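PDB 3PL0: uncharacterized protein from Methylibium petroleiphilum, which probably acts as a dioxygenase of the 2-oxoglutarate/iron type, built on a cupin (double-stranded beta-helix) fold. Local coordinates for residues V199-E204 with T208-D213; E52-L57 with W106-S111; F149-E154 with T222-L227. All blocks are in the same frame, centred on the assembly; numbering follows the deposited sequence.

Interaction 1 (V199-E204 with T208-D213)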
ATOM      1  N   VAL A 199       4.700   9.655  13.973  1.00 24.26           N
ATOM      2  CA  VAL A 199       3.345   9.349  14.456  1.00 24.00           C
ATOM      3  C   VAL A 199       3.038   7.847  14.456  1.00 24.58           C
ATOM      4  O   VAL A 199       3.600   7.099  13.670  1.00 24.61           O
ATOM      5  CB  VAL A 199       2.289  10.102  13.634  1.00 26.47           C
ATOM      6  CG1 VAL A 199       2.457  11.630  13.845  1.00 24.15           C
ATOM      7  CG2 VAL A 199       2.369   9.697  12.142  1.00 23.73           C
ATOM      8  N   ARG A 200       2.188   7.416  15.386  1.00 23.99           N
ATOM      9  CA  ARG A 200       1.639   6.073  15.438  1.00 23.17           C
ATOM     10  C   ARG A 200       0.126   6.107  15.408  1.00 24.45           C
ATOM     11  O   ARG A 200      -0.499   6.962  16.005  1.00 25.45           O
ATOM     12  CB  ARG A 200       2.053   5.299  16.680  1.00 26.02           C
ATOM     13  CG  ARG A 200       1.514   5.814  18.022  1.00 26.03           C
ATOM     14  CD  ARG A 200       2.128   5.005  19.114  1.00 27.20           C
ATOM     15  NE  ARG A 200       1.617   5.411  20.407  1.00 29.03           N
ATOM     16  CZ  ARG A 200       0.777   4.695  21.151  1.00 33.71           C
ATOM     17  NH1 ARG A 200       0.362   3.500  20.736  1.00 31.38           N
ATOM     18  NH2 ARG A 200       0.361   5.176  22.328  1.00 36.48           N
ATOM     19  N   PHE A 201      -0.463   5.202  14.642  1.00 22.99           N
ATOM     20  CA  PHE A 201      -1.908   5.112  14.603  1.00 24.90           C
ATOM     21  C   PHE A 201      -2.269   3.733  14.046  1.00 25.07           C
ATOM     22  O   PHE A 201      -1.493   3.125  13.338  1.00 23.68           O
ATOM     23  CB  PHE A 201      -2.494   6.223  13.724  1.00 26.04           C
ATOM     24  CG  PHE A 201      -1.895   6.300  12.359  1.00 21.34           C
ATOM     25  CD1 PHE A 201      -0.778   7.083  12.125  1.00 23.37           C
ATOM     26  CD2 PHE A 201      -2.436   5.591  11.306  1.00 28.47           C
ATOM     27  CE1 PHE A 201      -0.221   7.124  10.869  1.00 23.81           C
ATOM     28  CE2 PHE A 201      -1.907   5.639  10.059  1.00 28.83           C
ATOM     29  CZ  PHE A 201      -0.779   6.378   9.825  1.00 28.85           C
ATOM     30  N   THR A 202      -3.446   3.233  14.387  1.00 25.72           N
ATOM     31  CA  THR A 202      -3.870   1.924  13.932  1.00 29.43           C
ATOM     32  C   THR A 202      -4.995   2.086  12.948  1.00 29.30           C
ATOM     33  O   THR A 202      -6.032   2.658  13.283  1.00 31.88           O
ATOM     34  CB  THR A 202      -4.328   1.058  15.101  1.00 33.04           C
ATOM     35  OG1 THR A 202      -3.244   0.904  16.017  1.00 26.26           O
ATOM     36  CG2 THR A 202      -4.768  -0.305  14.611  1.00 27.71           C
ATOM     37  N   LEU A 203      -4.788   1.582  11.740  1.00 26.53           N
ATOM     38  CA  LEU A 203      -5.843   1.559  10.741  1.00 29.82           C
ATOM     39  C   LEU A 203      -6.857   0.491  11.131  1.00 30.85           C
ATOM     40  O   LEU A 203      -6.495  -0.651  11.354  1.00 30.47           O
ATOM     41  CB  LEU A 203      -5.262   1.286   9.340  1.00 29.56           C
ATOM     42  CG  LEU A 203      -4.262   2.344   8.824  1.00 27.60           C
ATOM     43  CD1 LEU A 203      -3.446   1.802   7.640  1.00 27.73           C
ATOM     44  CD2 LEU A 203      -4.900   3.639   8.480  1.00 31.10           C
ATOM     45  N   GLU A 204      -8.123   0.892  11.201  1.00 29.14           N
ATOM     46  CA  GLU A 204      -9.203   0.036  11.656  1.00 33.11           C
ATOM     47  C   GLU A 204     -10.437   0.012  10.759  1.00 32.31           C
ATOM     48  O   GLU A 204     -11.158  -0.981  10.784  1.00 34.92           O
ATOM     49  CB  GLU A 204      -9.643   0.449  13.071  1.00 35.87           C
ATOM     50  CG  GLU A 204      -8.528   0.302  14.104  1.00 43.53           C
ATOM     51  CD  GLU A 204      -8.957   0.631  15.547  1.00 55.96           C
ATOM     52  OE1 GLU A 204      -9.783   1.549  15.733  1.00 49.71           O
ATOM     53  OE2 GLU A 204      -8.427  -0.023  16.487  1.00 62.32           O
ATOM     54  N   THR A 208      -9.775   2.965   4.730  1.00 24.91           N
ATOM     55  CA  THR A 208      -8.930   4.027   5.181  1.00 24.48           C
ATOM     56  C   THR A 208      -7.637   3.922   4.364  1.00 25.95           C
ATOM     57  O   THR A 208      -7.101   2.821   4.193  1.00 24.60           O
ATOM     58  CB  THR A 208      -8.620   3.969   6.705  1.00 26.24           C
ATOM     59  OG1 THR A 208      -9.854   3.916   7.451  1.00 25.66           O
ATOM     60  CG2 THR A 208      -7.796   5.225   7.105  1.00 22.94           C
ATOM     61  N   VAL A 209      -7.163   5.055   3.841  1.00 24.10           N
ATOM     62  CA  VAL A 209      -5.940   5.100   3.031  1.00 22.63           C
ATOM     63  C   VAL A 209      -4.829   6.012   3.576  1.00 25.51           C
ATOM     64  O   VAL A 209      -5.045   7.160   3.892  1.00 26.13           O
ATOM     65  CB  VAL A 209      -6.269   5.454   1.593  1.00 26.76           C
ATOM     66  CG1 VAL A 209      -5.029   5.302   0.747  1.00 25.61           C
ATOM     67  CG2 VAL A 209      -7.391   4.536   1.110  1.00 21.61           C
ATOM     68  N   LEU A 210      -3.613   5.465   3.663  1.00 23.23           N
ATOM     69  CA  LEU A 210      -2.451   6.229   4.031  1.00 23.29           C
ATOM     70  C   LEU A 210      -1.714   6.570   2.751  1.00 22.84           C
ATOM     71  O   LEU A 210      -1.245   5.670   2.063  1.00 26.37           O
ATOM     72  CB  LEU A 210      -1.539   5.406   4.951  1.00 24.01           C
ATOM     73  CG  LEU A 210      -0.139   5.944   5.296  1.00 24.98           C
ATOM     74  CD1 LEU A 210      -0.274   7.266   6.023  1.00 17.94           C
ATOM     75  CD2 LEU A 210       0.629   4.907   6.129  1.00 23.36           C
ATOM     76  N   LEU A 211      -1.586   7.857   2.482  1.00 21.77           N
ATOM     77  CA  LEU A 211      -0.813   8.399   1.367  1.00 22.77           C
ATOM     78  C   LEU A 211       0.559   8.807   1.872  1.00 24.52           C
ATOM     79  O   LEU A 211       0.652   9.461   2.930  1.00 23.67           O
ATOM     80  CB  LEU A 211      -1.521   9.602   0.734  1.00 23.48           C
ATOM     81  CG  LEU A 211      -2.963   9.332   0.219  1.00 28.11           C
ATOM     82  CD1 LEU A 211      -3.608  10.551  -0.439  1.00 32.59           C
ATOM     83  CD2 LEU A 211      -3.019   8.073  -0.733  1.00 23.24           C
ATOM     84  N   LEU A 212       1.619   8.401   1.162  1.00 22.46           N
ATOM     85  CA  LEU A 212       3.013   8.661   1.559  1.00 24.02           C
ATOM     86  C   LEU A 212       3.825   9.253   0.380  1.00 25.42           C
ATOM     87  O   LEU A 212       3.754   8.780  -0.742  1.00 26.33           O
ATOM     88  CB  LEU A 212       3.722   7.352   1.965  1.00 27.58           C
ATOM     89  CG  LEU A 212       3.123   6.512   3.095  1.00 29.53           C
ATOM     90  CD1 LEU A 212       3.723   5.091   3.093  1.00 27.82           C
ATOM     91  CD2 LEU A 212       3.346   7.186   4.473  1.00 25.90           C
ATOM     92  N   ASP A 213       4.591  10.293   0.655  1.00 25.08           N
ATOM     93  CA  ASP A 213       5.616  10.772  -0.264  1.00 24.83           C
ATOM     94  C   ASP A 213       6.849   9.991   0.106  1.00 26.60           C
ATOM     95  O   ASP A 213       7.547  10.248   1.120  1.00 26.29           O
ATOM     96  CB  ASP A 213       5.829  12.256  -0.088  1.00 25.26           C
ATOM     97  CG  ASP A 213       6.933  12.812  -0.968  1.00 31.25           C
ATOM     98  OD1 ASP A 213       7.741  12.055  -1.560  1.00 31.17           O
ATOM     99  OD2 ASP A 213       6.991  14.045  -1.033  1.00 31.37           O
TER
HETATM  100  O   HOH W   1      -9.058   3.454  10.304  1.00 38.10           O
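L203 and T208 meet through their methyl groups. L203 CD2 lies 3.6 Å from T208 CG2, and the two side chains approach at a slant. T208 turns its two branches to different tasks. CG2 stands opposite the backbone N and meets the leucine, while OG1 sits beside that N (chi1 -54°) and handles the polar partners. T208 OG1 is hydrogen-bonded to the carbonyl oxygen of Q205. It also takes a bond from a water, with the water oxygen 3.0 Å from T208 OG1. The same water accepts from the backbone of E204, its oxygen 2.9 Å from E204 N. One water therefore joins the two segments, with no direct hydrogen bond between them.

The second meeting is between F201 and L210. Here the ring is approached at its edge: F201 CZ is 3.9 Å from L210 CD1, close to the ring plane. The F201 side chain takes the position between its own N and carbonyl carbon (chi1 52°). This carries the ring across towards the facing strand. V199 CG2 and L203 CD2 also lie at the ring edge, in plane. L203 CD2 thus comes near both F201 and T208.

Strand 198-201 pairs with 183-192 in the three-stranded sheet. Strand 209-213 pairs with 172-181 and 24-27 in the larger sheet. The contact is made across the interior between them. T188 touches F201, L203 and L210, and F177 adds to the cover of L203. V4 and I6 also pack on F201.

All four touching residues are buried. The chemistry is methyl against methyl and methyl against ring edge, so apolar packing and burial dominate this contact. The polar bridge is confined to the loop end, where the water and Q205 both engage the threonine hydroxyl.

Interaction 2 (E52-L57 with W106-S111); sequences ELAPDL and WFEPLS
A54 and E108 make the closest touch between these segments. A54 CB lies 3.5 Å from E108 CG and 3.9 Å from E108 CB. The glutamate contributes only its aliphatic part to this meeting. Its chain folds about the CB-CG bond (chi2 -63°), which turns the carboxylate off the line set by CB and CG.

The other first-shell pair is D56 with F107. D56 OD2 is 4.0 Å from F107 CE1, and the carboxylate and ring planes stand 75° apart. The acid approaches the ring obliquely. The D56 carboxyl carbon lies opposite the backbone N (chi1 173°), which swings the group over to the phenylalanine. No hydrogen bond links the two segments.

The second shell holds D56 and F107. D56 OD2 forms salt bridges to both R66 and R68, and D56 OD1 accepts from the backbone N of H58. R68 also makes a cation-pi contact with F107, so it serves the acid and the ring together. The two arginines would probably stabilise the ionised form of D56.

Further out, strand 65-77 holds the backbones: A54 is hydrogen-bonded to R68 and D56 to R66, while E108 and L110 both bond to H70. At the far end of its segment, S111 is the N-cap of helix 112-115, its side chain capping a backbone N of that helix.

Two pieces of chain far apart in sequence thus line up along one long strand. Strand 54-55 pairs antiparallel with 65-77, and the loop before helix 112-115 follows it along the same edge. Both are additions to the large antiparallel sheet of the cupin fold.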
ATOM      1  N   GLU A  52      -8.354 -15.237  -1.609  1.00 34.29           N
ATOM      2  CA  GLU A  52      -7.754 -16.061  -2.663  1.00 36.13           C
ATOM      3  C   GLU A  52      -6.356 -15.616  -3.026  1.00 36.95           C
ATOM      4  O   GLU A  52      -5.943 -15.767  -4.183  1.00 35.41           O
ATOM      5  CB  GLU A  52      -8.597 -15.966  -3.916  1.00 40.45           C
ATOM      6  CG  GLU A  52     -10.028 -16.464  -3.762  1.00 47.78           C
ATOM      7  CD  GLU A  52     -10.800 -16.364  -5.083  1.00 63.47           C
ATOM      8  OE1 GLU A  52     -10.543 -15.426  -5.886  1.00 66.68           O
ATOM      9  OE2 GLU A  52     -11.661 -17.235  -5.328  1.00 74.95           O
ATOM     10  N   LEU A  53      -5.625 -15.029  -2.077  1.00 31.36           N
ATOM     11  CA  LEU A  53      -4.271 -14.620  -2.371  1.00 30.94           C
ATOM     12  C   LEU A  53      -3.361 -15.852  -2.297  1.00 33.53           C
ATOM     13  O   LEU A  53      -3.676 -16.818  -1.589  1.00 33.32           O
ATOM     14  CB  LEU A  53      -3.816 -13.488  -1.436  1.00 28.43           C
ATOM     15  CG  LEU A  53      -4.642 -12.213  -1.480  1.00 29.81           C
ATOM     16  CD1 LEU A  53      -4.180 -11.242  -0.357  1.00 25.99           C
ATOM     17  CD2 LEU A  53      -4.626 -11.538  -2.849  1.00 21.69           C
ATOM     18  N   ALA A  54      -2.251 -15.822  -3.040  1.00 33.24           N
ATOM     19  CA  ALA A  54      -1.331 -16.962  -3.106  1.00 34.42           C
ATOM     20  C   ALA A  54      -0.307 -16.932  -1.974  1.00 33.27           C
ATOM     21  O   ALA A  54       0.142 -15.869  -1.554  1.00 31.46           O
ATOM     22  CB  ALA A  54      -0.631 -16.997  -4.423  1.00 31.62           C
ATOM     23  N   PRO A  55       0.080 -18.115  -1.466  1.00 32.45           N
ATOM     24  CA  PRO A  55       1.059 -18.111  -0.387  1.00 30.20           C
ATOM     25  C   PRO A  55       2.357 -17.578  -0.937  1.00 31.81           C
ATOM     26  O   PRO A  55       2.677 -17.878  -2.083  1.00 29.00           O
ATOM     27  CB  PRO A  55       1.193 -19.582  -0.000  1.00 32.92           C
ATOM     28  CG  PRO A  55       0.613 -20.357  -1.159  1.00 35.33           C
ATOM     29  CD  PRO A  55      -0.357 -19.469  -1.862  1.00 34.97           C
ATOM     30  N   ASP A  56       3.047 -16.747  -0.151  1.00 30.18           N
ATOM     31  CA  ASP A  56       4.364 -16.250  -0.488  1.00 31.66           C
ATOM     32  C   ASP A  56       5.348 -17.152   0.242  1.00 32.87           C
ATOM     33  O   ASP A  56       5.585 -16.991   1.430  1.00 33.05           O
ATOM     34  CB  ASP A  56       4.525 -14.780  -0.044  1.00 32.77           C
ATOM     35  CG  ASP A  56       5.963 -14.234  -0.204  1.00 34.29           C
ATOM     36  OD1 ASP A  56       6.854 -14.980  -0.643  1.00 36.18           O
ATOM     37  OD2 ASP A  56       6.202 -13.031   0.148  1.00 36.70           O
ATOM     38  N   LEU A  57       5.912 -18.104  -0.476  1.00 37.28           N
ATOM     39  CA  LEU A  57       6.787 -19.086   0.122  1.00 39.55           C
ATOM     40  C   LEU A  57       8.256 -18.704  -0.023  1.00 43.36           C
ATOM     41  O   LEU A  57       9.124 -19.533   0.193  1.00 45.47           O
ATOM     42  CB  LEU A  57       6.504 -20.444  -0.500  1.00 40.93           C
ATOM     43  CG  LEU A  57       5.030 -20.899  -0.392  1.00 42.00           C
ATOM     44  CD1 LEU A  57       4.769 -22.119  -1.234  1.00 42.51           C
ATOM     45  CD2 LEU A  57       4.623 -21.145   1.062  1.00 37.35           C
ATOM     46  N   TRP A 106       9.071 -13.252  -8.582  1.00 40.10           N
ATOM     47  CA  TRP A 106       7.825 -13.485  -9.304  1.00 41.07           C
ATOM     48  C   TRP A 106       6.767 -13.927  -8.313  1.00 39.57           C
ATOM     49  O   TRP A 106       7.002 -14.813  -7.516  1.00 39.57           O
ATOM     50  CB  TRP A 106       8.009 -14.544 -10.371  1.00 42.58           C
ATOM     51  CG  TRP A 106       8.832 -14.066 -11.493  1.00 47.33           C
ATOM     52  CD1 TRP A 106      10.184 -14.194 -11.635  1.00 53.54           C
ATOM     53  CD2 TRP A 106       8.364 -13.359 -12.646  1.00 48.36           C
ATOM     54  NE1 TRP A 106      10.588 -13.608 -12.819  1.00 54.55           N
ATOM     55  CE2 TRP A 106       9.488 -13.093 -13.458  1.00 54.78           C
ATOM     56  CE3 TRP A 106       7.101 -12.936 -13.077  1.00 48.35           C
ATOM     57  CZ2 TRP A 106       9.392 -12.403 -14.671  1.00 54.32           C
ATOM     58  CZ3 TRP A 106       7.002 -12.255 -14.286  1.00 51.00           C
ATOM     59  CH2 TRP A 106       8.141 -12.001 -15.070  1.00 55.44           C
ATOM     60  N   PHE A 107       5.638 -13.225  -8.348  1.00 37.69           N
ATOM     61  CA  PHE A 107       4.477 -13.506  -7.547  1.00 33.77           C
ATOM     62  C   PHE A 107       3.369 -13.858  -8.481  1.00 35.92           C
ATOM     63  O   PHE A 107       3.513 -13.736  -9.689  1.00 36.73           O
ATOM     64  CB  PHE A 107       4.080 -12.265  -6.752  1.00 34.05           C
ATOM     65  CG  PHE A 107       5.106 -11.839  -5.775  1.00 32.07           C
ATOM     66  CD1 PHE A 107       5.467 -12.680  -4.723  1.00 32.82           C
ATOM     67  CD2 PHE A 107       5.729 -10.597  -5.894  1.00 31.65           C
ATOM     68  CE1 PHE A 107       6.415 -12.292  -3.817  1.00 34.18           C
ATOM     69  CE2 PHE A 107       6.690 -10.191  -4.972  1.00 36.75           C
ATOM     70  CZ  PHE A 107       7.030 -11.042  -3.925  1.00 32.01           C
ATOM     71  N   GLU A 108       2.253 -14.310  -7.922  1.00 34.14           N
ATOM     72  CA  GLU A 108       1.098 -14.664  -8.729  1.00 32.94           C
ATOM     73  C   GLU A 108       0.322 -13.386  -9.138  1.00 35.80           C
ATOM     74  O   GLU A 108       0.216 -12.421  -8.354  1.00 33.04           O
ATOM     75  CB  GLU A 108       0.188 -15.596  -7.939  1.00 32.70           C
ATOM     76  CG  GLU A 108       0.801 -16.943  -7.573  1.00 34.33           C
ATOM     77  CD  GLU A 108       1.134 -17.776  -8.811  1.00 45.44           C
ATOM     78  OE1 GLU A 108       0.237 -17.942  -9.671  1.00 41.52           O
ATOM     79  OE2 GLU A 108       2.288 -18.257  -8.913  1.00 43.77           O
ATOM     80  N   PRO A 109      -0.196 -13.364 -10.372  1.00 36.02           N
ATOM     81  CA  PRO A 109      -0.945 -12.206 -10.830  1.00 35.11           C
ATOM     82  C   PRO A 109      -2.288 -11.974 -10.138  1.00 32.57           C
ATOM     83  O   PRO A 109      -2.985 -12.890  -9.701  1.00 35.39           O
ATOM     84  CB  PRO A 109      -1.163 -12.467 -12.330  1.00 37.98           C
ATOM     85  CG  PRO A 109      -0.710 -13.871 -12.580  1.00 41.90           C
ATOM     86  CD  PRO A 109      -0.052 -14.413 -11.392  1.00 38.27           C
ATOM     87  N   LEU A 110      -2.656 -10.713 -10.087  1.00 32.00           N
ATOM     88  CA  LEU A 110      -3.954 -10.299  -9.611  1.00 28.99           C
ATOM     89  C   LEU A 110      -5.040 -10.988 -10.418  1.00 33.96           C
ATOM     90  O   LEU A 110      -4.852 -11.353 -11.600  1.00 29.99           O
ATOM     91  CB  LEU A 110      -4.099  -8.782  -9.795  1.00 29.05           C
ATOM     92  CG  LEU A 110      -3.047  -7.849  -9.216  1.00 26.02           C
ATOM     93  CD1 LEU A 110      -3.295  -6.380  -9.641  1.00 29.07           C
ATOM     94  CD2 LEU A 110      -2.985  -8.003  -7.688  1.00 26.55           C
ATOM     95  N   SER A 111      -6.182 -11.173  -9.774  1.00 34.64           N
ATOM     96  CA  SER A 111      -7.340 -11.673 -10.449  1.00 36.48           C
ATOM     97  C   SER A 111      -7.710 -10.723 -11.569  1.00 37.09           C
ATOM     98  O   SER A 111      -7.856  -9.516 -11.383  1.00 33.61           O
ATOM     99  CB  SER A 111      -8.520 -11.788  -9.483  1.00 35.87           C
ATOM    100  OG  SER A 111      -9.741 -11.607 -10.169  1.00 38.31           O
TER

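Interaction 3 (F149-E154 with T222-L227); sequences FRIDTE and TPLLPL
The end of strand 141-152, in the large sheet of the double-stranded beta-helix, packs through T153 and I151 on L224 and P226 of strand 217-226 in the three-stranded sheet. T153 CG2 rests 3.7 Å from L224 CB, the two side chains crossing at about a right angle. T153 OG1 lies 3.7 Å from P226 CG. That hydroxyl is hydrogen-bonded to the carbonyl oxygen of A236. Its place between the backbone N and carbonyl carbon (chi1 67°) leaves CG2 to face the leucine. L224 CD1 reaches back to I151, 3.7 Å from I151 O and 4.1 Å from I151 CG2.

The large strand ends here in an Asx turn: D152 OD1 accepts from E154 N at 2.9 Å, with an N-H...O angle of 147°. T153 is the middle residue of that turn. With an alanine at T153, the A236 carbonyl would probably lose its hydroxyl partner and a gap would open beside L224 and P226. Strand 237-246 is one sheet neighbour of 141-152, and its R238 touches L224 while pairing with I151 through the backbone. V183 and H64 also touch T153.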
ATOM      1  N   PHE A 149      -2.163  -7.850   0.131  1.00 26.89           N
ATOM      2  CA  PHE A 149      -1.535  -8.683   1.145  1.00 25.11           C
ATOM      3  C   PHE A 149      -2.558  -9.210   2.120  1.00 24.65           C
ATOM      4  O   PHE A 149      -3.442  -8.468   2.523  1.00 23.35           O
ATOM      5  CB  PHE A 149      -0.579  -7.862   1.987  1.00 23.89           C
ATOM      6  CG  PHE A 149       0.736  -7.569   1.339  1.00 26.87           C
ATOM      7  CD1 PHE A 149       1.678  -8.562   1.141  1.00 27.55           C
ATOM      8  CD2 PHE A 149       1.049  -6.272   0.949  1.00 25.36           C
ATOM      9  CE1 PHE A 149       2.911  -8.270   0.556  1.00 33.29           C
ATOM     10  CE2 PHE A 149       2.271  -5.976   0.378  1.00 30.60           C
ATOM     11  CZ  PHE A 149       3.217  -6.978   0.189  1.00 32.22           C
ATOM     12  N   ARG A 150      -2.354 -10.442   2.592  1.00 24.48           N
ATOM     13  CA  ARG A 150      -2.927 -10.891   3.871  1.00 26.67           C
ATOM     14  C   ARG A 150      -1.820 -11.494   4.693  1.00 26.18           C
ATOM     15  O   ARG A 150      -1.093 -12.356   4.229  1.00 27.90           O
ATOM     16  CB  ARG A 150      -4.014 -11.934   3.686  1.00 28.47           C
ATOM     17  CG  ARG A 150      -4.419 -12.677   4.992  1.00 31.49           C
ATOM     18  CD  ARG A 150      -5.667 -13.494   4.856  1.00 30.20           C
ATOM     19  NE  ARG A 150      -6.832 -12.659   4.673  1.00 28.81           N
ATOM     20  CZ  ARG A 150      -8.060 -13.092   4.411  1.00 31.61           C
ATOM     21  NH1 ARG A 150      -8.370 -14.394   4.345  1.00 34.11           N
ATOM     22  NH2 ARG A 150      -9.020 -12.201   4.281  1.00 30.82           N
ATOM     23  N   ILE A 151      -1.713 -11.048   5.927  1.00 24.76           N
ATOM     24  CA  ILE A 151      -0.783 -11.620   6.876  1.00 24.43           C
ATOM     25  C   ILE A 151      -1.649 -12.365   7.898  1.00 26.81           C
ATOM     26  O   ILE A 151      -2.528 -11.768   8.521  1.00 24.30           O
ATOM     27  CB  ILE A 151       0.039 -10.546   7.577  1.00 24.19           C
ATOM     28  CG1 ILE A 151       0.780  -9.624   6.613  1.00 30.87           C
ATOM     29  CG2 ILE A 151       1.079 -11.177   8.487  1.00 26.34           C
ATOM     30  CD1 ILE A 151       1.777 -10.304   5.703  1.00 32.72           C
ATOM     31  N   ASP A 152      -1.368 -13.652   8.077  1.00 26.57           N
ATOM     32  CA  ASP A 152      -2.185 -14.548   8.905  1.00 28.91           C
ATOM     33  C   ASP A 152      -1.334 -15.102  10.038  1.00 29.64           C
ATOM     34  O   ASP A 152      -0.228 -15.617   9.805  1.00 32.22           O
ATOM     35  CB  ASP A 152      -2.710 -15.697   8.044  1.00 30.04           C
ATOM     36  CG  ASP A 152      -3.900 -16.392   8.654  1.00 35.51           C
ATOM     37  OD1 ASP A 152      -3.871 -16.723   9.850  1.00 33.43           O
ATOM     38  OD2 ASP A 152      -4.873 -16.616   7.926  1.00 46.22           O
ATOM     39  N   THR A 153      -1.855 -14.994  11.260  1.00 26.73           N
ATOM     40  CA  THR A 153      -1.150 -15.418  12.453  1.00 25.74           C
ATOM     41  C   THR A 153      -1.348 -16.934  12.710  1.00 25.92           C
ATOM     42  O   THR A 153      -0.951 -17.443  13.739  1.00 28.37           O
ATOM     43  CB  THR A 153      -1.577 -14.578  13.685  1.00 26.56           C
ATOM     44  OG1 THR A 153      -2.943 -14.853  14.002  1.00 27.73           O
ATOM     45  CG2 THR A 153      -1.446 -13.028  13.423  1.00 26.44           C
ATOM     46  N   GLU A 154      -1.948 -17.677  11.775  1.00 26.12           N
ATOM     47  CA  GLU A 154      -2.109 -19.147  11.965  1.00 29.90           C
ATOM     48  C   GLU A 154      -0.805 -19.874  12.095  1.00 29.36           C
ATOM     49  O   GLU A 154      -0.760 -21.063  12.467  1.00 31.14           O
ATOM     50  CB  GLU A 154      -2.851 -19.778  10.793  1.00 32.96           C
ATOM     51  CG  GLU A 154      -2.146 -19.560   9.442  1.00 40.65           C
ATOM     52  CD  GLU A 154      -3.033 -19.843   8.200  1.00 50.21           C
ATOM     53  OE1 GLU A 154      -4.014 -20.580   8.356  1.00 51.08           O
ATOM     54  OE2 GLU A 154      -2.736 -19.337   7.072  1.00 45.73           O
ATOM     55  N   THR A 222       3.668  -2.412  13.184  1.00 26.41           N
ATOM     56  CA  THR A 222       4.038  -3.328  14.235  1.00 25.64           C
ATOM     57  C   THR A 222       3.468  -4.724  14.016  1.00 27.19           C
ATOM     58  O   THR A 222       2.461  -4.885  13.365  1.00 23.56           O
ATOM     59  CB  THR A 222       3.597  -2.809  15.579  1.00 23.84           C
ATOM     60  OG1 THR A 222       2.174  -2.826  15.647  1.00 27.93           O
ATOM     61  CG2 THR A 222       4.199  -1.370  15.791  1.00 27.20           C
ATOM     62  N   PRO A 223       4.112  -5.737  14.582  1.00 27.43           N
ATOM     63  CA  PRO A 223       3.621  -7.114  14.394  1.00 29.01           C
ATOM     64  C   PRO A 223       2.179  -7.322  14.898  1.00 27.63           C
ATOM     65  O   PRO A 223       1.696  -6.617  15.815  1.00 25.57           O
ATOM     66  CB  PRO A 223       4.595  -7.961  15.241  1.00 29.51           C
ATOM     67  CG  PRO A 223       5.758  -7.120  15.462  1.00 32.67           C
ATOM     68  CD  PRO A 223       5.311  -5.682  15.437  1.00 29.73           C
ATOM     69  N   LEU A 224       1.493  -8.273  14.290  1.00 26.72           N
ATOM     70  CA  LEU A 224       0.166  -8.689  14.734  1.00 26.47           C
ATOM     71  C   LEU A 224       0.306  -9.593  15.943  1.00 28.79           C
ATOM     72  O   LEU A 224       1.310 -10.227  16.113  1.00 29.72           O
ATOM     73  CB  LEU A 224      -0.617  -9.416  13.631  1.00 26.22           C
ATOM     74  CG  LEU A 224      -0.706  -8.719  12.286  1.00 26.53           C
ATOM     75  CD1 LEU A 224      -1.432  -9.635  11.327  1.00 24.92           C
ATOM     76  CD2 LEU A 224      -1.393  -7.388  12.448  1.00 27.14           C
ATOM     77  N   LEU A 225      -0.696  -9.570  16.817  1.00 33.15           N
ATOM     78  CA  LEU A 225      -0.776 -10.493  17.938  1.00 34.41           C
ATOM     79  C   LEU A 225      -2.206 -10.942  17.970  1.00 35.35           C
ATOM     80  O   LEU A 225      -3.141 -10.108  17.945  1.00 36.50           O
ATOM     81  CB  LEU A 225      -0.367  -9.826  19.237  1.00 38.65           C
ATOM     82  CG  LEU A 225       1.092  -9.290  19.282  1.00 43.67           C
ATOM     83  CD1 LEU A 225       1.152  -8.029  20.127  1.00 50.33           C
ATOM     84  CD2 LEU A 225       2.118 -10.385  19.762  1.00 46.89           C
ATOM     85  N   PRO A 226      -2.406 -12.259  17.964  1.00 34.05           N
ATOM     86  CA  PRO A 226      -3.753 -12.808  18.008  1.00 33.54           C
ATOM     87  C   PRO A 226      -4.524 -12.363  19.239  1.00 33.25           C
ATOM     88  O   PRO A 226      -3.975 -12.345  20.298  1.00 31.74           O
ATOM     89  CB  PRO A 226      -3.519 -14.335  18.073  1.00 36.56           C
ATOM     90  CG  PRO A 226      -2.133 -14.542  17.563  1.00 36.76           C
ATOM     91  CD  PRO A 226      -1.360 -13.299  17.881  1.00 35.03           C
ATOM     92  N   LEU A 227      -5.798 -12.025  19.114  1.00 35.85           N
ATOM     93  CA  LEU A 227      -6.595 -11.696  20.297  1.00 37.55           C
ATOM     94  C   LEU A 227      -6.840 -12.933  21.158  1.00 43.12           C
ATOM     95  O   LEU A 227      -6.836 -12.863  22.403  1.00 41.54           O
ATOM     96  CB  LEU A 227      -7.925 -11.078  19.888  1.00 38.10           C
ATOM     97  CG  LEU A 227      -7.781  -9.674  19.288  1.00 41.06           C
ATOM     98  CD1 LEU A 227      -9.123  -9.199  18.716  1.00 37.81           C
ATOM     99  CD2 LEU A 227      -7.221  -8.712  20.323  1.00 42.26           C
TER

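Along the chain, interaction 2 comes first. It closes a loop of 48 residues that includes strand 65-77, and it ends before interaction 3 opens. Interaction 3 then spans 67 residues, from 149-154 to 222-227. Interaction 1 is nested inside that span and closes only a three-residue loop. None of the loops cross. Interactions 1 and 3 both join the three-stranded sheet to the large sheet, with centres about 17 Å apart. Interaction 2 lies on the large sheet, on the opposite side of the chain's centre from interaction 1. It touches interaction 3 directly: L53 CD1 packs 3.6 Å from R150 N.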